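Endosialidase (Enterobacteria phage phi92, PDB 4HIZ) cleaves polysialic acid internally at alpha-2,8 and alpha-2,9 linkages, probably to clear the bacterial capsule from the path of the phage. Local coordinates at residues A201-K206 with T224-N229; V216-S221 with D239-T244; Y409-E414 with Y518-K523; P434-C439 with Y486-E491; V588-D591 with V596-K599. All coordinates share one frame; numbering follows the deposited sequence.

Interaction 1: residues A201-K206 with T224-N229. With SLB (N-acetyl-beta-neuraminic acid), chain D; SIA (N-acetyl-alpha-neuraminic acid), chain B.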
# COMPACT_ATOMS: atom_id res chain seq x y z
N ALA A 201 -11.07 27.15 -36.94
CA ALA A 201 -12.28 27.28 -36.13
C ALA A 201 -11.99 28.29 -35.03
O ALA A 201 -10.96 28.19 -34.37
CB ALA A 201 -12.69 25.91 -35.52
N THR A 202 -12.87 29.26 -34.85
CA THR A 202 -12.71 30.24 -33.79
C THR A 202 -13.54 29.83 -32.59
O THR A 202 -14.72 29.51 -32.75
CB THR A 202 -13.13 31.62 -34.31
OG1 THR A 202 -12.29 31.94 -35.42
CG2 THR A 202 -12.99 32.67 -33.23
N ILE A 203 -12.91 29.80 -31.42
CA ILE A 203 -13.55 29.35 -30.21
C ILE A 203 -13.60 30.47 -29.18
O ILE A 203 -12.57 30.99 -28.77
CB ILE A 203 -12.73 28.23 -29.56
CG1 ILE A 203 -12.22 27.21 -30.61
CG2 ILE A 203 -13.51 27.61 -28.39
CD1 ILE A 203 -13.29 26.45 -31.35
N VAL A 204 -14.81 30.82 -28.77
CA VAL A 204 -14.98 31.76 -27.67
C VAL A 204 -15.08 30.99 -26.36
O VAL A 204 -15.91 30.09 -26.19
CB VAL A 204 -16.22 32.64 -27.87
CG1 VAL A 204 -16.43 33.54 -26.65
CG2 VAL A 204 -16.07 33.48 -29.13
N LEU A 205 -14.19 31.30 -25.45
CA LEU A 205 -14.19 30.67 -24.14
C LEU A 205 -13.59 31.69 -23.18
O LEU A 205 -12.40 32.01 -23.26
CB LEU A 205 -13.35 29.39 -24.22
CG LEU A 205 -13.39 28.44 -23.04
CD1 LEU A 205 -14.76 27.75 -23.00
CD2 LEU A 205 -12.27 27.40 -23.19
N LYS A 206 -14.40 32.21 -22.26
CA LYS A 206 -13.97 33.36 -21.46
C LYS A 206 -12.77 33.04 -20.57
O LYS A 206 -12.73 32.02 -19.92
CB LYS A 206 -15.13 33.93 -20.65
CG LYS A 206 -16.19 34.63 -21.53
CD LYS A 206 -17.08 35.57 -20.72
CE LYS A 206 -18.26 36.09 -21.53
NZ LYS A 206 -17.88 37.11 -22.57
N THR A 224 -18.64 20.48 -36.89
CA THR A 224 -17.88 19.46 -37.60
C THR A 224 -16.40 19.78 -37.62
O THR A 224 -16.01 20.91 -37.95
CB THR A 224 -18.35 19.34 -39.04
OG1 THR A 224 -19.71 18.91 -39.02
CG2 THR A 224 -17.54 18.28 -39.77
N GLY A 225 -15.59 18.80 -37.19
CA GLY A 225 -14.15 18.99 -37.20
C GLY A 225 -13.56 19.48 -35.89
O GLY A 225 -12.35 19.41 -35.69
N VAL A 226 -14.41 19.99 -35.00
CA VAL A 226 -13.96 20.45 -33.69
C VAL A 226 -14.35 19.36 -32.70
O VAL A 226 -15.48 19.32 -32.21
CB VAL A 226 -14.56 21.81 -33.30
CG1 VAL A 226 -14.01 22.27 -31.91
CG2 VAL A 226 -14.22 22.85 -34.37
N SER A 227 -13.40 18.48 -32.41
CA SER A 227 -13.77 17.21 -31.77
C SER A 227 -12.51 16.54 -31.25
O SER A 227 -11.49 16.52 -31.95
CB SER A 227 -14.45 16.29 -32.82
OG SER A 227 -14.59 14.97 -32.32
N GLY A 228 -12.58 15.99 -30.04
CA GLY A 228 -11.46 15.23 -29.56
C GLY A 228 -10.28 16.09 -29.17
O GLY A 228 -10.43 17.28 -28.88
N ASN A 229 -9.10 15.49 -29.19
CA ASN A 229 -7.88 16.17 -28.80
C ASN A 229 -7.42 17.11 -29.90
O ASN A 229 -7.29 16.69 -31.07
CB ASN A 229 -6.78 15.14 -28.55
CG ASN A 229 -6.92 14.44 -27.23
OD1 ASN A 229 -7.76 14.79 -26.41
ND2 ASN A 229 -6.08 13.44 -27.00
C1 SLB D . -15.76 15.37 -37.14
C2 SLB D . -16.45 14.03 -37.29
C3 SLB D . -17.74 14.09 -38.09
C4 SLB D . -18.41 12.80 -38.16
C5 SLB D . -18.70 12.18 -36.82
C6 SLB D . -17.58 12.31 -35.80
C7 SLB D . -18.17 12.40 -34.42
C8 SLB D . -16.99 12.51 -33.52
C9 SLB D . -17.43 12.39 -32.08
C10 SLB D . -20.23 10.30 -36.31
C11 SLB D . -20.66 8.83 -36.42
N5 SLB D . -19.04 10.78 -36.97
O1A SLB D . -16.27 16.23 -36.37
O1B SLB D . -14.69 15.57 -37.78
O2 SLB D . -15.44 13.28 -37.96
O4 SLB D . -19.63 12.89 -38.95
O6 SLB D . -16.65 13.41 -35.91
O7 SLB D . -18.95 13.58 -34.30
O8 SLB D . -16.06 11.49 -33.86
O9 SLB D . -16.28 12.58 -31.29
O10 SLB D . -20.91 11.08 -35.65
C1 SIA B . -17.06 14.42 -29.96
C2 SIA B . -16.40 13.03 -29.96
C3 SIA B . -15.02 13.05 -29.27
C4 SIA B . -15.13 13.12 -27.75
C5 SIA B . -16.12 12.09 -27.20
C6 SIA B . -17.46 12.18 -27.94
C7 SIA B . -18.40 11.04 -27.55
C8 SIA B . -19.80 11.14 -28.16
C9 SIA B . -20.31 12.56 -28.28
C10 SIA B . -15.96 11.46 -24.82
C11 SIA B . -16.17 11.93 -23.41
N5 SIA B . -16.28 12.35 -25.77
O1A SIA B . -16.35 15.37 -30.34
O1B SIA B . -18.25 14.59 -29.61
O4 SIA B . -13.82 12.89 -27.17
O6 SIA B . -17.29 12.09 -29.36
O7 SIA B . -17.79 9.83 -28.05
O8 SIA B . -19.75 10.57 -29.47
O9 SIA B . -20.31 13.01 -29.66
O10 SIA B . -15.53 10.34 -25.09
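Val226 carries this contact, its two methyl branches reaching toward two residues of strand 200-204. CG1 stands anti to the backbone N (chi1 -179°), which leaves CG2 beside that nitrogen and directed at Ala201, so that Val226 CG2 lies 3.6 Å from Ala201 CB. The other branch meets the end of the next inward-facing residue more loosely, with Val226 CG1 4.3 Å from Ile203 CD1. Ile194 of the neighbouring strand touches both Ala201 and Val226 and completes this apolar patch. Anchored by its buried valine, the loop offers its flanking residues to sialic acid. Gly225 N donates a nearly straight bond (165°) to the carboxylate oxygen O1A of the beta-anomer, 2.8 Å away. Ser227 OG donates to the carboxylate O1A of the alpha-anomer at 2.7 Å. A hydrophobic interior on one side of a loop and a face that binds sialic acid carboxylates on the other fit the small lectin-like beta-barrel inserted in the propeller of phage endosialidases, here with its glycan site occupied.

Interaction 2: residues V216-S221 with D239-T244; sequences VNFSNS and DTFTVT. With SIA (N-acetyl-alpha-neuraminic acid), chain B.
Phe218 reaches Phe241 and Val243 across the interior of the small beta-barrel inserted in the propeller, bringing together two strands that are not neighbours in its sheet. The packed part is wholly apolar and buried. Phe218 CE2 approaches Val243 CG1 at 4.1 Å, the methyl lying at the edge of the ring and near its plane, while the two side chains pass each other in opposite directions. The two phenylalanine rings meet obliquely, with Phe218 CZ 4.3 Å from Phe241 CZ. Phe262, set edge-to-face against Phe218, and His208, likewise against Phe241, extend this core. The following residues, at the outer side of strand 215-219, serve the glycan instead. There Ser219 OG has two polar partners: it accepts a bond from the amide N5 of the alpha-sialic acid at 2.9 Å and donates to Asn220 OD1 at 2.7 Å, coming in from above the carbonyl plane rather than within it. Ile499 of the second subunit packs on Ser219, so the pocket lies beside a subunit interface. Partly exposed Asn220 turns its backbone toward the sugar, and Asn220 N gives a straight bond (170°) of 2.8 Å to the carboxylate oxygen O1B.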
# COMPACT_ATOMS: atom_id res chain seq x y z
N VAL A 216 -5.79 20.67 -25.82
CA VAL A 216 -7.18 20.80 -25.35
C VAL A 216 -8.01 19.63 -25.86
O VAL A 216 -7.52 18.81 -26.64
CB VAL A 216 -7.82 22.14 -25.80
CG1 VAL A 216 -6.98 23.32 -25.28
CG2 VAL A 216 -7.95 22.19 -27.33
N ASN A 217 -9.26 19.54 -25.41
CA ASN A 217 -10.12 18.45 -25.85
C ASN A 217 -11.55 18.95 -25.92
O ASN A 217 -12.00 19.69 -25.04
CB ASN A 217 -10.01 17.29 -24.85
CG ASN A 217 -10.97 16.16 -25.14
OD1 ASN A 217 -12.06 16.11 -24.59
ND2 ASN A 217 -10.54 15.21 -25.98
N PHE A 218 -12.26 18.55 -26.98
CA PHE A 218 -13.64 18.93 -27.19
C PHE A 218 -14.57 17.74 -27.25
O PHE A 218 -14.20 16.68 -27.76
CB PHE A 218 -13.75 19.60 -28.57
CG PHE A 218 -13.04 20.91 -28.68
CD1 PHE A 218 -13.73 22.10 -28.40
CD2 PHE A 218 -11.73 20.98 -29.13
CE1 PHE A 218 -13.09 23.35 -28.51
CE2 PHE A 218 -11.07 22.23 -29.27
CZ PHE A 218 -11.75 23.43 -28.95
N SER A 219 -15.81 17.92 -26.77
CA SER A 219 -16.82 16.87 -26.95
C SER A 219 -18.17 17.51 -27.21
O SER A 219 -18.49 18.57 -26.61
CB SER A 219 -16.89 15.95 -25.71
OG SER A 219 -17.70 14.83 -26.00
N ASN A 220 -18.95 16.91 -28.11
CA ASN A 220 -20.30 17.39 -28.38
C ASN A 220 -20.36 18.85 -28.86
O ASN A 220 -21.33 19.56 -28.57
CB ASN A 220 -21.21 17.18 -27.17
CG ASN A 220 -21.14 15.73 -26.63
OD1 ASN A 220 -20.29 15.38 -25.80
ND2 ASN A 220 -22.06 14.87 -27.13
N SER A 221 -19.35 19.29 -29.61
CA SER A 221 -19.30 20.69 -30.00
C SER A 221 -20.43 21.16 -30.91
O SER A 221 -20.72 22.34 -30.95
CB SER A 221 -17.96 21.00 -30.71
OG SER A 221 -17.95 20.37 -32.00
N ASP A 239 -10.60 36.12 -24.50
CA ASP A 239 -11.75 35.22 -24.51
C ASP A 239 -11.88 34.38 -25.77
O ASP A 239 -12.91 33.71 -25.95
CB ASP A 239 -13.07 35.99 -24.33
CG ASP A 239 -13.12 36.81 -23.06
OD1 ASP A 239 -12.62 36.36 -22.02
OD2 ASP A 239 -13.66 37.93 -23.12
N THR A 240 -10.88 34.40 -26.64
CA THR A 240 -11.03 33.79 -27.96
C THR A 240 -9.72 33.17 -28.44
O THR A 240 -8.64 33.80 -28.36
CB THR A 240 -11.39 34.89 -29.00
OG1 THR A 240 -12.36 35.77 -28.43
CG2 THR A 240 -11.94 34.26 -30.27
N PHE A 241 -9.81 31.96 -28.98
CA PHE A 241 -8.64 31.34 -29.59
C PHE A 241 -9.05 30.58 -30.82
O PHE A 241 -10.24 30.50 -31.12
CB PHE A 241 -7.88 30.43 -28.59
CG PHE A 241 -8.68 29.22 -28.11
CD1 PHE A 241 -9.59 29.35 -27.06
CD2 PHE A 241 -8.50 27.97 -28.69
CE1 PHE A 241 -10.33 28.25 -26.60
CE2 PHE A 241 -9.23 26.84 -28.23
CZ PHE A 241 -10.15 26.98 -27.20
N THR A 242 -8.10 30.00 -31.53
CA THR A 242 -8.47 29.16 -32.67
C THR A 242 -7.80 27.79 -32.59
O THR A 242 -6.79 27.59 -31.89
CB THR A 242 -8.06 29.78 -34.03
OG1 THR A 242 -6.63 29.79 -34.13
CG2 THR A 242 -8.68 31.21 -34.21
N VAL A 243 -8.36 26.86 -33.35
CA VAL A 243 -7.78 25.54 -33.57
C VAL A 243 -7.82 25.29 -35.08
O VAL A 243 -8.65 25.87 -35.81
CB VAL A 243 -8.51 24.40 -32.77
CG1 VAL A 243 -8.42 24.67 -31.27
CG2 VAL A 243 -10.00 24.26 -33.19
N THR A 244 -6.92 24.44 -35.55
CA THR A 244 -6.89 24.10 -36.97
C THR A 244 -7.55 22.75 -37.27
O THR A 244 -7.23 21.75 -36.64
CB THR A 244 -5.45 24.05 -37.46
OG1 THR A 244 -4.84 25.31 -37.21
CG2 THR A 244 -5.38 23.78 -38.97
C1 SIA B . -17.06 14.42 -29.96
C2 SIA B . -16.40 13.03 -29.96
C3 SIA B . -15.02 13.05 -29.27
C4 SIA B . -15.13 13.12 -27.75
C5 SIA B . -16.12 12.09 -27.20
C6 SIA B . -17.46 12.18 -27.94
C7 SIA B . -18.40 11.04 -27.55
C8 SIA B . -19.80 11.14 -28.16
C9 SIA B . -20.31 12.56 -28.28
C10 SIA B . -15.96 11.46 -24.82
C11 SIA B . -16.17 11.93 -23.41
N5 SIA B . -16.28 12.35 -25.77
O1A SIA B . -16.35 15.37 -30.34
O1B SIA B . -18.25 14.59 -29.61
O4 SIA B . -13.82 12.89 -27.17
O6 SIA B . -17.29 12.09 -29.36
O7 SIA B . -17.79 9.83 -28.05
O8 SIA B . -19.75 10.57 -29.47
O9 SIA B . -20.31 13.01 -29.66
O10 SIA B . -15.53 10.34 -25.09

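Interaction 3: residues Y409-E414 with Y518-K523; sequences YIFGTE and YSYRLK
Strands 409-413 and 518-523 run roughly antiparallel, at 152°, with their axes 11.5 Å apart at closest approach, and Tyr409 lies opposite Leu522 as Phe411 does opposite Tyr520. They belong to two facing sheets of the beta-propeller, so the contact is packing between blades. The second sheet joins strand 71-75 to strands from the end of the propeller, the arrangement by which such a ring is closed. Aromatic and aliphatic groups fill the space between the sheets here. Leu522 extends with CG anti to the backbone N (chi1 175°), which carries its CD2 branch across toward the other blade; there Leu522 CD2 touches Tyr409 CE2 at 3.7 Å, the two side chains crossing at about a right angle. The same methyl lies near the plane of the Phe411 ring, at its edge. Met438, from the strand beside 409-413, touches Tyr409, Phe411 and Leu522 and completes the filling. The hydroxyl of Tyr409 leaves this apolar layer and is hydrogen-bonded to Lys440. Phe411 and Tyr520 also cross at about a right angle, and their rings approach through Phe411 CE2 and Tyr520 CD2, 4.2 Å apart.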
# COMPACT_ATOMS: atom_id res chain seq x y z
N TYR A 409 -4.49 35.10 9.78
CA TYR A 409 -4.13 33.89 10.57
C TYR A 409 -2.72 33.52 10.13
O TYR A 409 -2.50 33.14 8.97
CB TYR A 409 -5.08 32.74 10.26
CG TYR A 409 -6.44 32.84 10.87
CD1 TYR A 409 -7.41 33.68 10.33
CD2 TYR A 409 -6.79 32.05 11.95
CE1 TYR A 409 -8.67 33.73 10.89
CE2 TYR A 409 -8.04 32.10 12.49
CZ TYR A 409 -8.98 32.94 11.95
OH TYR A 409 -10.25 33.00 12.50
N ILE A 410 -1.76 33.66 11.06
CA ILE A 410 -0.33 33.53 10.77
C ILE A 410 0.25 32.35 11.55
O ILE A 410 0.01 32.26 12.74
CB ILE A 410 0.43 34.83 11.16
CG1 ILE A 410 -0.19 36.02 10.41
CG2 ILE A 410 1.91 34.68 10.82
CD1 ILE A 410 0.37 37.38 10.86
N PHE A 411 1.02 31.50 10.86
CA PHE A 411 1.51 30.24 11.44
C PHE A 411 3.03 30.20 11.36
O PHE A 411 3.63 30.70 10.41
CB PHE A 411 0.97 29.04 10.64
CG PHE A 411 -0.52 28.86 10.75
CD1 PHE A 411 -1.40 29.67 9.99
CD2 PHE A 411 -1.05 27.95 11.63
CE1 PHE A 411 -2.77 29.51 10.09
CE2 PHE A 411 -2.45 27.76 11.73
CZ PHE A 411 -3.31 28.53 10.96
N GLY A 412 3.65 29.53 12.32
CA GLY A 412 5.07 29.25 12.25
C GLY A 412 5.35 28.04 13.13
O GLY A 412 4.51 27.64 13.94
N THR A 413 6.52 27.46 12.93
CA THR A 413 6.91 26.26 13.70
C THR A 413 8.36 26.38 14.06
O THR A 413 9.18 26.68 13.19
CB THR A 413 6.72 25.01 12.82
OG1 THR A 413 5.35 24.92 12.38
CG2 THR A 413 7.08 23.71 13.58
N GLU A 414 8.73 26.08 15.31
CA GLU A 414 10.17 26.07 15.61
C GLU A 414 10.81 24.78 15.03
O GLU A 414 10.12 23.78 14.79
CB GLU A 414 10.42 26.23 17.12
CG GLU A 414 9.80 25.05 17.92
CD GLU A 414 9.85 25.25 19.44
OE1 GLU A 414 10.46 26.25 19.91
OE2 GLU A 414 9.29 24.39 20.17
N TYR A 518 2.33 17.47 6.89
CA TYR A 518 1.12 17.47 7.71
C TYR A 518 0.25 18.64 7.30
O TYR A 518 0.75 19.65 6.78
CB TYR A 518 1.48 17.61 9.21
CG TYR A 518 2.30 16.42 9.71
CD1 TYR A 518 3.68 16.34 9.46
CD2 TYR A 518 1.67 15.38 10.39
CE1 TYR A 518 4.43 15.24 9.88
CE2 TYR A 518 2.42 14.27 10.85
CZ TYR A 518 3.76 14.19 10.56
OH TYR A 518 4.52 13.11 10.97
N SER A 519 -1.06 18.50 7.55
CA SER A 519 -2.00 19.60 7.30
C SER A 519 -2.83 19.87 8.56
O SER A 519 -3.48 18.95 9.09
CB SER A 519 -2.92 19.17 6.16
OG SER A 519 -3.99 20.10 6.01
N TYR A 520 -2.77 21.11 9.05
CA TYR A 520 -3.61 21.51 10.16
C TYR A 520 -4.81 22.21 9.54
O TYR A 520 -4.66 23.29 8.90
CB TYR A 520 -2.87 22.46 11.09
CG TYR A 520 -3.67 22.88 12.28
CD1 TYR A 520 -3.73 22.06 13.43
CD2 TYR A 520 -4.37 24.09 12.29
CE1 TYR A 520 -4.49 22.47 14.55
CE2 TYR A 520 -5.11 24.49 13.40
CZ TYR A 520 -5.15 23.70 14.53
OH TYR A 520 -5.89 24.16 15.62
N ARG A 521 -5.99 21.60 9.66
CA ARG A 521 -7.19 22.10 8.99
C ARG A 521 -8.05 22.78 10.06
O ARG A 521 -8.49 22.13 11.04
CB ARG A 521 -7.97 20.95 8.35
CG ARG A 521 -9.21 21.46 7.62
CD ARG A 521 -10.02 20.30 6.94
NE ARG A 521 -10.84 19.54 7.88
CZ ARG A 521 -11.79 18.69 7.47
NH1 ARG A 521 -11.94 18.42 6.18
NH2 ARG A 521 -12.54 18.05 8.37
N LEU A 522 -8.26 24.08 9.88
CA LEU A 522 -8.89 24.95 10.88
C LEU A 522 -10.22 25.52 10.36
O LEU A 522 -10.28 26.13 9.26
CB LEU A 522 -7.94 26.14 11.22
CG LEU A 522 -8.55 27.19 12.17
CD1 LEU A 522 -8.77 26.60 13.56
CD2 LEU A 522 -7.58 28.39 12.29
N LYS A 523 -11.29 25.34 11.13
CA LYS A 523 -12.60 25.93 10.78
C LYS A 523 -12.55 27.46 10.84
O LYS A 523 -12.16 28.04 11.86
CB LYS A 523 -13.66 25.37 11.74
CG LYS A 523 -15.04 26.02 11.65
CD LYS A 523 -16.00 25.19 12.51
CE LYS A 523 -17.43 25.71 12.46
NZ LYS A 523 -17.48 27.12 12.88

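Interaction 4: residues P434-C439 with Y486-E491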
# COMPACT_ATOMS: atom_id res chain seq x y z
N PRO A 434 9.24 19.94 18.73
CA PRO A 434 9.03 21.36 18.39
C PRO A 434 7.56 21.76 18.35
O PRO A 434 6.68 21.01 17.85
CB PRO A 434 9.67 21.50 17.00
CG PRO A 434 9.68 20.03 16.43
CD PRO A 434 9.92 19.19 17.66
N ARG A 435 7.30 22.96 18.86
CA ARG A 435 5.96 23.57 18.88
C ARG A 435 5.61 24.30 17.59
O ARG A 435 6.46 25.00 17.02
CB ARG A 435 5.89 24.60 20.02
CG ARG A 435 6.00 23.94 21.43
CD ARG A 435 6.38 24.99 22.49
NE ARG A 435 7.72 25.53 22.21
CZ ARG A 435 8.27 26.57 22.84
NH1 ARG A 435 7.62 27.21 23.81
NH2 ARG A 435 9.47 26.97 22.47
N THR A 436 4.36 24.14 17.16
CA THR A 436 3.79 24.97 16.10
C THR A 436 2.87 26.01 16.71
O THR A 436 2.09 25.71 17.62
CB THR A 436 3.02 24.07 15.12
OG1 THR A 436 3.98 23.41 14.29
CG2 THR A 436 2.02 24.88 14.20
N PHE A 437 2.92 27.24 16.16
CA PHE A 437 2.15 28.34 16.71
C PHE A 437 1.32 29.05 15.66
O PHE A 437 1.63 29.04 14.49
CB PHE A 437 3.10 29.42 17.26
CG PHE A 437 3.94 28.96 18.42
CD1 PHE A 437 3.45 29.08 19.72
CD2 PHE A 437 5.24 28.45 18.21
CE1 PHE A 437 4.23 28.68 20.82
CE2 PHE A 437 6.03 28.02 19.32
CZ PHE A 437 5.53 28.16 20.61
N MET A 438 0.25 29.67 16.11
CA MET A 438 -0.62 30.47 15.26
C MET A 438 -0.92 31.74 16.02
O MET A 438 -1.15 31.72 17.22
CB MET A 438 -1.92 29.70 14.98
CG MET A 438 -2.89 30.47 14.04
SD MET A 438 -4.48 29.60 13.93
CE MET A 438 -5.28 30.01 15.50
N CYS A 439 -0.99 32.86 15.30
CA CYS A 439 -1.58 34.07 15.89
C CYS A 439 -2.63 34.62 14.93
O CYS A 439 -2.70 34.23 13.75
CB CYS A 439 -0.52 35.14 16.26
SG CYS A 439 0.33 35.91 14.87
N TYR A 486 -2.94 24.92 7.14
CA TYR A 486 -1.51 25.19 7.27
C TYR A 486 -0.83 23.87 6.96
O TYR A 486 -1.02 22.89 7.70
CB TYR A 486 -1.18 25.67 8.69
CG TYR A 486 0.32 25.75 9.04
CD1 TYR A 486 1.23 26.35 8.19
CD2 TYR A 486 0.81 25.21 10.24
CE1 TYR A 486 2.56 26.47 8.51
CE2 TYR A 486 2.15 25.31 10.59
CZ TYR A 486 3.03 25.94 9.71
OH TYR A 486 4.36 26.04 10.04
N ILE A 487 -0.06 23.82 5.89
CA ILE A 487 0.47 22.55 5.40
C ILE A 487 1.97 22.69 5.49
O ILE A 487 2.57 23.63 4.93
CB ILE A 487 0.02 22.27 3.94
CG1 ILE A 487 -1.51 22.39 3.87
CG2 ILE A 487 0.49 20.86 3.47
CD1 ILE A 487 -2.10 22.00 2.50
N PHE A 488 2.60 21.77 6.20
CA PHE A 488 3.95 22.04 6.70
C PHE A 488 4.66 20.76 7.09
O PHE A 488 4.06 19.68 7.06
CB PHE A 488 3.91 23.00 7.89
CG PHE A 488 3.27 22.42 9.14
CD1 PHE A 488 1.90 22.18 9.19
CD2 PHE A 488 4.05 22.09 10.24
CE1 PHE A 488 1.29 21.64 10.32
CE2 PHE A 488 3.46 21.55 11.38
CZ PHE A 488 2.07 21.33 11.43
N GLY A 489 5.94 20.87 7.49
CA GLY A 489 6.74 19.67 7.77
C GLY A 489 6.82 19.25 9.22
O GLY A 489 6.70 20.06 10.14
N GLY A 490 6.97 17.93 9.40
CA GLY A 490 7.35 17.37 10.70
C GLY A 490 8.13 16.09 10.49
O GLY A 490 8.09 15.53 9.39
N GLU A 491 8.86 15.63 11.52
CA GLU A 491 9.61 14.38 11.40
C GLU A 491 8.99 13.33 12.29
O GLU A 491 7.82 13.45 12.70
CB GLU A 491 11.11 14.61 11.75
CG GLU A 491 11.62 15.82 10.90
CD GLU A 491 13.12 16.09 11.07
OE1 GLU A 491 13.77 15.50 11.97
OE2 GLU A 491 13.62 16.90 10.26
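Thr436 OG1 is gripped from outside the two segments by Gln461 OE1 and Thr413 OG1, and it also rests 3.5 Å from Phe488 CE2. Thr413 OG1 in turn is hydrogen-bonded to Tyr486 OH, so a short chain of polar groups runs through an otherwise aromatic interface and satisfies buried hydroxyls from both strands. The methyl branch of the threonine does a different job. With OG1 beside the backbone N (chi1 -77°), CG2 stands anti to that nitrogen and is directed at the rim of the tyrosine, and Thr436 CG2 meets Tyr486 CE2 at 3.6 Å, near the ring plane. One small side chain thus touches two rings, with its oxygen at one and its carbon at the other. Those rings overlap at their rims: Phe488 CD1 lies 3.3 Å above the plane of the Tyr486 ring. Phe488 is brought there by a chi1 of 67°, which sets CG between the backbone N and the carbonyl carbon. Phe411 stacks with Tyr486 as well. On the far side of strand 435-439, Phe437 turns away from the contact and sets the edge of its ring over one face of the Arg435 guanidinium, which forms salt bridges with Glu414 and Glu421. The whole arrangement joins middle strands of two adjacent sheets through large side chains, as blades pack in the catalytic beta-propeller of endosialidases.

Interaction 5: residues V588-D591 with V596-K599; sequences VKLD and VIAK
Leu590 makes every close contact here, reaching toward strand 594-599 within the beta-helical stalk that follows the propeller, where strands of three subunits interleave. The apolar part is a single methyl meeting a side chain: Leu590 CD2 lies 4.2 Å from Ile597 CG1. The same methyl also rests against backbone, with Leu590 CD2 3.7 Å from Val596 N, whereas the side chain of Val596 sets off in the other direction. The two segments thus touch through side chain and main chain, the CA atoms of Leu590 and Val596 being 8.3 Å apart. Pairing of strands is supplied by the other chains: both segments form parallel beta ladders with strands of the second and third subunits, and Ile597 packs on Ile597 of each, consistent with a hydrophobic core shared by the trimer. Polar links run between subunits too. Asp591 OD1 is hydrogen-bonded to Asn600 ND2 of the second subunit, and Lys599 NZ bonds the backbone carbonyl oxygens of Leu590 and Gly592 of the third subunit.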
# COMPACT_ATOMS: atom_id res chain seq x y z
N VAL A 588 9.95 -9.19 -24.54
CA VAL A 588 10.88 -8.71 -23.53
C VAL A 588 11.89 -7.86 -24.30
O VAL A 588 12.46 -8.34 -25.26
CB VAL A 588 11.64 -9.88 -22.86
CG1 VAL A 588 12.75 -9.33 -21.93
CG2 VAL A 588 10.65 -10.74 -22.08
N LYS A 589 12.07 -6.61 -23.90
CA LYS A 589 13.03 -5.75 -24.61
C LYS A 589 14.06 -5.23 -23.63
O LYS A 589 13.75 -4.97 -22.47
CB LYS A 589 12.33 -4.56 -25.27
CG LYS A 589 11.19 -4.97 -26.19
CD LYS A 589 10.34 -3.75 -26.54
CE LYS A 589 9.16 -4.11 -27.41
NZ LYS A 589 8.40 -2.88 -27.79
N LEU A 590 15.28 -5.07 -24.10
CA LEU A 590 16.37 -4.54 -23.27
C LEU A 590 16.86 -3.21 -23.83
O LEU A 590 17.13 -3.10 -25.04
CB LEU A 590 17.55 -5.53 -23.16
CG LEU A 590 17.37 -6.76 -22.22
CD1 LEU A 590 16.37 -7.68 -22.75
CD2 LEU A 590 18.68 -7.50 -22.08
N ASP A 591 16.93 -2.21 -22.96
CA ASP A 591 17.55 -0.92 -23.34
C ASP A 591 19.07 -1.05 -23.18
O ASP A 591 19.61 -2.17 -23.20
CB ASP A 591 17.02 0.21 -22.45
CG ASP A 591 15.56 0.53 -22.72
OD1 ASP A 591 15.15 0.36 -23.90
OD2 ASP A 591 14.82 0.99 -21.80
N VAL A 596 22.34 -7.89 -21.88
CA VAL A 596 23.04 -9.08 -21.44
C VAL A 596 22.02 -9.99 -20.75
O VAL A 596 21.34 -9.56 -19.82
CB VAL A 596 24.13 -8.72 -20.44
CG1 VAL A 596 24.82 -9.98 -19.88
CG2 VAL A 596 25.18 -7.80 -21.11
N ILE A 597 21.95 -11.25 -21.17
CA ILE A 597 21.15 -12.24 -20.46
C ILE A 597 22.16 -13.29 -20.05
O ILE A 597 22.79 -13.91 -20.90
CB ILE A 597 20.07 -12.82 -21.34
CG1 ILE A 597 19.12 -11.69 -21.79
CG2 ILE A 597 19.32 -13.89 -20.54
CD1 ILE A 597 18.16 -12.10 -22.82
N ALA A 598 22.34 -13.48 -18.74
CA ALA A 598 23.49 -14.26 -18.25
C ALA A 598 23.12 -15.22 -17.15
O ALA A 598 22.06 -15.10 -16.51
CB ALA A 598 24.61 -13.34 -17.75
N LYS A 599 24.04 -16.15 -16.91
CA LYS A 599 23.81 -17.22 -15.93
C LYS A 599 24.77 -17.08 -14.76
O LYS A 599 25.97 -17.23 -14.92
CB LYS A 599 24.03 -18.57 -16.59
CG LYS A 599 23.91 -19.76 -15.60
CD LYS A 599 22.41 -19.95 -15.19
CE LYS A 599 22.33 -20.74 -13.85
NZ LYS A 599 22.69 -19.88 -12.67

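Overall arrangement
After the N-terminal strands and the first propeller strands, the chain enters the small sialic-acid-binding barrel, where interaction 1 joins 201-206 to 224-229 and interaction 2 joins 216-221 to 239-244. Their segments alternate, so the two loops cross, and a segment of each binds the same alpha-sialic acid. About 44 Å from interaction 1, centre to centre, interaction 3 closes a long loop from 409-414 to 518-523. Interaction 4 falls within that loop and joins the same two propeller sheets one strand over; the two contacts share a hydrogen bond between Gly412 and Phe437. Interaction 5 comes last, closing a short loop in the trimeric stalk, about 35 Å at nearest atoms from interactions 3 and 4.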